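PDB 6BE0: AvrA from Salmonella typhimurium, which probably transfers acetyl groups from acetyl-CoA to serine and threonine residues of target proteins, and binds inositol hexakisphosphate and coenzyme A. Local coordinates for residues H124-D129 with L141-A146; K195-E200 with V234-H239. All blocks are in the same frame, centred on the assembly; numbering follows the deposited sequence.

Contact 1: residues H124-D129 with L141-A146; sequences HISVVD and LFEPAA
V127 and F142 form a hydrogen-bonded antiparallel pair in the hairpin of strands 125-133 and 136-143, with F142 N donating to V127 O at 2.8 Å in a nearly straight bond. Their side chains share one face of the sheet, V127 CG1 lying 3.8 Å from F142 CB, while F142 CE1 is 3.9 Å from D129 CB, which meets the flat ring at its edge. The opposite face is packed more closely. L141 CG stands anti to the backbone N (chi1 174°), and this carries CD1 across to V128 CG2 at 3.4 Å, with S126 CB beside it. Branched aliphatic side chains suit V127, V128 and L141 because they fill the interior without needing polar partners. Beyond the pairing the chemistry turns polar. In the buried E143 the bend at chi2 (-68°) turns the carboxylate toward H124 and S126; H124 NE2 donates to OE1 at 2.7 Å, approaching on the syn side but 28° out of the carboxylate plane, and S126 OG adds a weak bond to the same group. The loose side lies at the partly exposed H124 and at A145 and A146; A146 is exposed and no longer touches 124-129. Strands 111-117 and 170-176 flank the hairpin within the mixed sheet, and helix 186-199 covers the V127 face through A194 and L197.

Contact 2: residues K195-E200 with V234-H239; sequences KKLQLE and VSFYKH. With IHP (inositol hexakisphosphate), chain B.
K196 and F236 bring the C-terminal turn of helix 186-199 against the 3-10 turn 234-236, forming one wall of the basic pocket for inositol hexakisphosphate. The F236 ring is wedged against the helix: L197 CD2 meets its edge at CZ, 3.6 Å away, E200 CG lies at the same rim near CE1, and K196 CB approaches CE1 obliquely at 3.7 Å. A large flat side chain fits here because it can touch two residues of the helix and the one that follows it. Lysine suits position 196 for its double character. Its chain bends at chi2 (-68°) and again at chi4, so the methylenes pass alongside S235, CD lying 3.7 Å from OG, before NZ turns to phosphate oxygen O33 at 3.0 Å. S235 holds OG between its backbone N and carbonyl carbon (chi1 61°), aimed at E200 OE2; their hydrogen bond refines as very short, and its exact length is doubtful. The other carboxylate oxygen, OE1, is bonded to N203. K238, bent at chi3, brings its own NZ to O33 at 2.8 Å, so two ammonium groups share this oxygen and the phosphate would offset their like charges. Farther from 234-239, K195 NZ makes a weak bond to another phosphate of the ligand and a salt bridge to E295. H239 adds a bond from NE2 to O23 at 2.8 Å, with the oxygen at the ring edge.

How the contacts relate
Both contacts are buried, but contact 1 lies in the central sheet, its centre about 5 Å from the centre of the chain, whereas the centre of contact 2 lies about 9 Å from that point and the contact lines a ligand pocket. Helix 186-199 joins them. L197 CD1 packs on V127 CG2 and D129 CB, each at 3.8 Å, and L197 CD2 meets F142 CE1, so L197 serves both contacts, packing on the sheet and on F236. The chemistry follows the place: strand pairing, aliphatic packing and a histidine and a serine at one carboxylate in 124-129 with 141-146, against lysines and a histidine gathered round phosphates in 195-200 with 234-239, where side chains alone make the bonds between the segments.

Contact 1: residues H124-D129 with L141-A146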
# COMPACT_ATOMS: atom_id res chain seq x y z
N HIS A 124 6.07 -7.30 -8.01
CA HIS A 124 4.78 -7.05 -7.38
C HIS A 124 5.00 -6.66 -5.93
O HIS A 124 5.17 -7.52 -5.06
CB HIS A 124 3.86 -8.27 -7.48
CG HIS A 124 2.47 -8.01 -6.98
ND1 HIS A 124 1.55 -7.28 -7.69
CD2 HIS A 124 1.86 -8.37 -5.83
CE1 HIS A 124 0.42 -7.21 -7.01
NE2 HIS A 124 0.58 -7.86 -5.87
N ILE A 125 5.02 -5.36 -5.68
CA ILE A 125 5.30 -4.83 -4.35
C ILE A 125 4.00 -4.60 -3.58
O ILE A 125 3.16 -3.81 -3.99
CB ILE A 125 6.10 -3.51 -4.44
CG1 ILE A 125 7.46 -3.78 -5.09
CG2 ILE A 125 6.28 -2.89 -3.06
CD1 ILE A 125 8.22 -2.53 -5.47
N SER A 126 3.86 -5.30 -2.46
CA SER A 126 2.73 -5.12 -1.55
C SER A 126 3.22 -4.55 -0.23
O SER A 126 4.43 -4.41 -0.01
CB SER A 126 2.00 -6.45 -1.32
OG SER A 126 1.54 -7.00 -2.53
N VAL A 127 2.29 -4.23 0.66
CA VAL A 127 2.63 -3.75 1.99
C VAL A 127 2.01 -4.64 3.06
O VAL A 127 0.85 -5.06 2.94
CB VAL A 127 2.18 -2.28 2.21
CG1 VAL A 127 0.67 -2.15 2.09
CG2 VAL A 127 2.67 -1.76 3.55
N VAL A 128 2.79 -4.94 4.09
CA VAL A 128 2.34 -5.76 5.21
C VAL A 128 2.36 -4.95 6.49
O VAL A 128 3.35 -4.26 6.76
CB VAL A 128 3.22 -7.02 5.39
CG1 VAL A 128 2.77 -7.83 6.60
CG2 VAL A 128 3.20 -7.87 4.13
N ASP A 129 1.29 -5.01 7.27
CA ASP A 129 1.26 -4.37 8.58
C ASP A 129 1.46 -5.41 9.67
O ASP A 129 0.79 -6.44 9.69
CB ASP A 129 -0.05 -3.62 8.80
CG ASP A 129 0.03 -2.62 9.95
OD1 ASP A 129 1.14 -2.11 10.23
OD2 ASP A 129 -1.02 -2.34 10.57
N LEU A 141 -1.46 -8.62 5.11
CA LEU A 141 -0.95 -8.27 3.79
C LEU A 141 -2.00 -7.49 3.02
O LEU A 141 -3.10 -7.99 2.79
CB LEU A 141 -0.55 -9.54 3.02
CG LEU A 141 -0.12 -9.37 1.56
CD1 LEU A 141 1.18 -8.59 1.45
CD2 LEU A 141 0.02 -10.73 0.90
N PHE A 142 -1.66 -6.27 2.62
CA PHE A 142 -2.58 -5.44 1.85
C PHE A 142 -2.21 -5.43 0.38
O PHE A 142 -1.08 -5.10 0.01
CB PHE A 142 -2.59 -4.00 2.39
CG PHE A 142 -3.16 -3.88 3.78
CD1 PHE A 142 -2.34 -4.00 4.89
CD2 PHE A 142 -4.51 -3.65 3.97
CE1 PHE A 142 -2.86 -3.89 6.16
CE2 PHE A 142 -5.03 -3.54 5.24
CZ PHE A 142 -4.21 -3.66 6.34
N GLU A 143 -3.16 -5.83 -0.46
CA GLU A 143 -3.01 -5.78 -1.90
C GLU A 143 -3.77 -4.57 -2.44
O GLU A 143 -4.99 -4.51 -2.32
CB GLU A 143 -3.52 -7.06 -2.55
CG GLU A 143 -2.68 -8.29 -2.26
CD GLU A 143 -1.31 -8.24 -2.92
OE1 GLU A 143 -1.09 -7.37 -3.78
OE2 GLU A 143 -0.45 -9.08 -2.57
N PRO A 144 -3.05 -3.58 -3.00
CA PRO A 144 -3.76 -2.40 -3.51
C PRO A 144 -4.74 -2.73 -4.65
O PRO A 144 -5.77 -2.06 -4.77
CB PRO A 144 -2.63 -1.50 -4.02
CG PRO A 144 -1.43 -1.93 -3.25
CD PRO A 144 -1.59 -3.40 -3.06
N ALA A 145 -4.41 -3.73 -5.46
CA ALA A 145 -5.25 -4.11 -6.59
C ALA A 145 -6.26 -5.18 -6.18
O ALA A 145 -6.43 -5.46 -4.99
CB ALA A 145 -4.39 -4.60 -7.74
N ALA A 146 -6.93 -5.77 -7.17
CA ALA A 146 -7.93 -6.80 -6.93
C ALA A 146 -7.28 -8.17 -6.76
O ALA A 146 -6.10 -8.34 -7.05
CB ALA A 146 -8.94 -6.82 -8.07

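Contact 2: residues K195-E200 with V234-H239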
# COMPACT_ATOMS: atom_id res chain seq x y z
N LYS A 195 2.92 4.40 5.10
CA LYS A 195 2.97 5.59 5.93
C LYS A 195 1.61 5.85 6.59
O LYS A 195 1.55 6.32 7.72
CB LYS A 195 3.41 6.80 5.11
CG LYS A 195 4.92 7.02 5.12
CD LYS A 195 5.49 7.27 3.73
CE LYS A 195 5.11 8.63 3.18
NZ LYS A 195 5.78 8.91 1.88
N LYS A 196 0.53 5.52 5.89
CA LYS A 196 -0.81 5.68 6.45
C LYS A 196 -1.09 4.64 7.54
O LYS A 196 -1.82 4.92 8.49
CB LYS A 196 -1.86 5.57 5.34
CG LYS A 196 -1.89 6.77 4.39
CD LYS A 196 -2.37 8.03 5.10
CE LYS A 196 -2.45 9.21 4.14
NZ LYS A 196 -1.10 9.65 3.67
N LEU A 197 -0.51 3.45 7.40
CA LEU A 197 -0.66 2.41 8.41
C LEU A 197 -0.11 2.89 9.75
O LEU A 197 -0.60 2.48 10.81
CB LEU A 197 0.06 1.13 7.98
CG LEU A 197 -0.61 0.29 6.89
CD1 LEU A 197 0.36 -0.78 6.37
CD2 LEU A 197 -1.89 -0.35 7.40
N GLN A 198 0.89 3.76 9.70
CA GLN A 198 1.46 4.35 10.91
C GLN A 198 0.56 5.44 11.46
O GLN A 198 0.26 5.46 12.66
CB GLN A 198 2.86 4.91 10.61
CG GLN A 198 3.34 5.98 11.59
CD GLN A 198 3.34 5.51 13.02
OE1 GLN A 198 3.33 4.31 13.30
NE2 GLN A 198 3.35 6.46 13.96
N LEU A 199 0.13 6.34 10.59
CA LEU A 199 -0.66 7.50 11.00
C LEU A 199 -2.05 7.11 11.49
O LEU A 199 -2.64 7.81 12.32
CB LEU A 199 -0.77 8.49 9.85
CG LEU A 199 0.57 9.04 9.35
CD1 LEU A 199 0.42 9.66 7.97
CD2 LEU A 199 1.13 10.05 10.34
N GLU A 200 -2.57 6.00 10.97
CA GLU A 200 -3.90 5.53 11.33
C GLU A 200 -3.81 4.37 12.32
O GLU A 200 -4.63 3.46 12.30
CB GLU A 200 -4.67 5.09 10.08
CG GLU A 200 -4.81 6.17 9.01
CD GLU A 200 -5.77 7.28 9.40
OE1 GLU A 200 -6.31 7.24 10.53
OE2 GLU A 200 -5.98 8.18 8.57
N VAL A 234 -10.50 6.70 5.82
CA VAL A 234 -10.62 7.40 4.55
C VAL A 234 -9.27 7.65 3.89
O VAL A 234 -9.16 7.62 2.66
CB VAL A 234 -11.33 8.76 4.74
CG1 VAL A 234 -11.54 9.46 3.40
CG2 VAL A 234 -12.67 8.57 5.45
N SER A 235 -8.24 7.88 4.70
CA SER A 235 -6.93 8.26 4.19
C SER A 235 -6.29 7.20 3.30
O SER A 235 -5.35 7.48 2.56
CB SER A 235 -5.99 8.57 5.36
OG SER A 235 -5.82 7.44 6.19
N PHE A 236 -6.82 5.97 3.36
CA PHE A 236 -6.30 4.88 2.55
C PHE A 236 -6.76 4.98 1.09
O PHE A 236 -6.15 4.37 0.21
CB PHE A 236 -6.75 3.54 3.13
CG PHE A 236 -5.88 3.04 4.26
CD1 PHE A 236 -5.54 3.88 5.30
CD2 PHE A 236 -5.42 1.74 4.27
CE1 PHE A 236 -4.74 3.43 6.34
CE2 PHE A 236 -4.62 1.29 5.30
CZ PHE A 236 -4.28 2.13 6.33
N TYR A 237 -7.82 5.74 0.85
CA TYR A 237 -8.48 5.77 -0.45
C TYR A 237 -8.25 7.06 -1.23
O TYR A 237 -8.96 7.35 -2.18
CB TYR A 237 -9.99 5.56 -0.26
CG TYR A 237 -10.32 4.23 0.37
CD1 TYR A 237 -10.77 3.18 -0.41
CD2 TYR A 237 -10.17 4.03 1.73
CE1 TYR A 237 -11.07 1.96 0.16
CE2 TYR A 237 -10.47 2.82 2.31
CZ TYR A 237 -10.92 1.78 1.52
OH TYR A 237 -11.22 0.57 2.08
N LYS A 238 -7.24 7.82 -0.83
CA LYS A 238 -6.97 9.10 -1.47
C LYS A 238 -6.52 8.92 -2.92
O LYS A 238 -6.81 9.76 -3.77
CB LYS A 238 -5.91 9.87 -0.69
CG LYS A 238 -6.33 10.22 0.73
CD LYS A 238 -5.24 10.97 1.48
CE LYS A 238 -4.94 12.32 0.84
NZ LYS A 238 -4.02 13.14 1.66
N HIS A 239 -5.83 7.81 -3.19
CA HIS A 239 -5.30 7.54 -4.53
C HIS A 239 -6.17 6.56 -5.31
O HIS A 239 -5.73 6.03 -6.33
CB HIS A 239 -3.88 6.99 -4.44
CG HIS A 239 -2.91 7.94 -3.80
ND1 HIS A 239 -2.49 9.10 -4.41
CD2 HIS A 239 -2.27 7.89 -2.60
CE1 HIS A 239 -1.64 9.73 -3.61
NE2 HIS A 239 -1.49 9.02 -2.51
C1 IHP B . 0.78 14.15 3.75
C2 IHP B . 0.90 13.03 2.72
C3 IHP B . 0.09 13.34 1.47
C4 IHP B . 0.48 14.69 0.91
C5 IHP B . 0.14 15.76 1.93
C6 IHP B . 0.96 15.56 3.20
O11 IHP B . 1.72 13.90 4.78
P1 IHP B . 1.18 13.29 6.16
O21 IHP B . 2.17 12.27 6.67
O31 IHP B . -0.16 12.60 5.95
O41 IHP B . 1.03 14.40 7.16
O12 IHP B . 2.29 12.81 2.39
P2 IHP B . 2.97 11.42 2.73
O22 IHP B . 2.75 11.06 4.18
O32 IHP B . 2.39 10.31 1.88
O42 IHP B . 4.46 11.51 2.47
O13 IHP B . 0.28 12.31 0.50
P3 IHP B . -0.93 11.33 0.16
O23 IHP B . -0.41 9.93 -0.05
O33 IHP B . -1.95 11.32 1.27
O43 IHP B . -1.59 11.79 -1.12
O14 IHP B . -0.16 14.91 -0.36
P4 IHP B . -1.73 15.19 -0.56
O24 IHP B . -2.25 14.36 -1.71
O34 IHP B . -2.53 14.85 0.68
O44 IHP B . -1.95 16.64 -0.91
O15 IHP B . 0.35 17.08 1.42
P5 IHP B . -0.58 18.25 1.93
O25 IHP B . -1.29 17.84 3.20
O35 IHP B . 0.27 19.47 2.21
O45 IHP B . -1.62 18.61 0.89
O16 IHP B . 2.33 15.83 2.94
P6 IHP B . 3.11 16.80 3.90
O26 IHP B . 4.43 17.17 3.29
O36 IHP B . 2.30 18.05 4.13
O46 IHP B . 3.37 16.13 5.22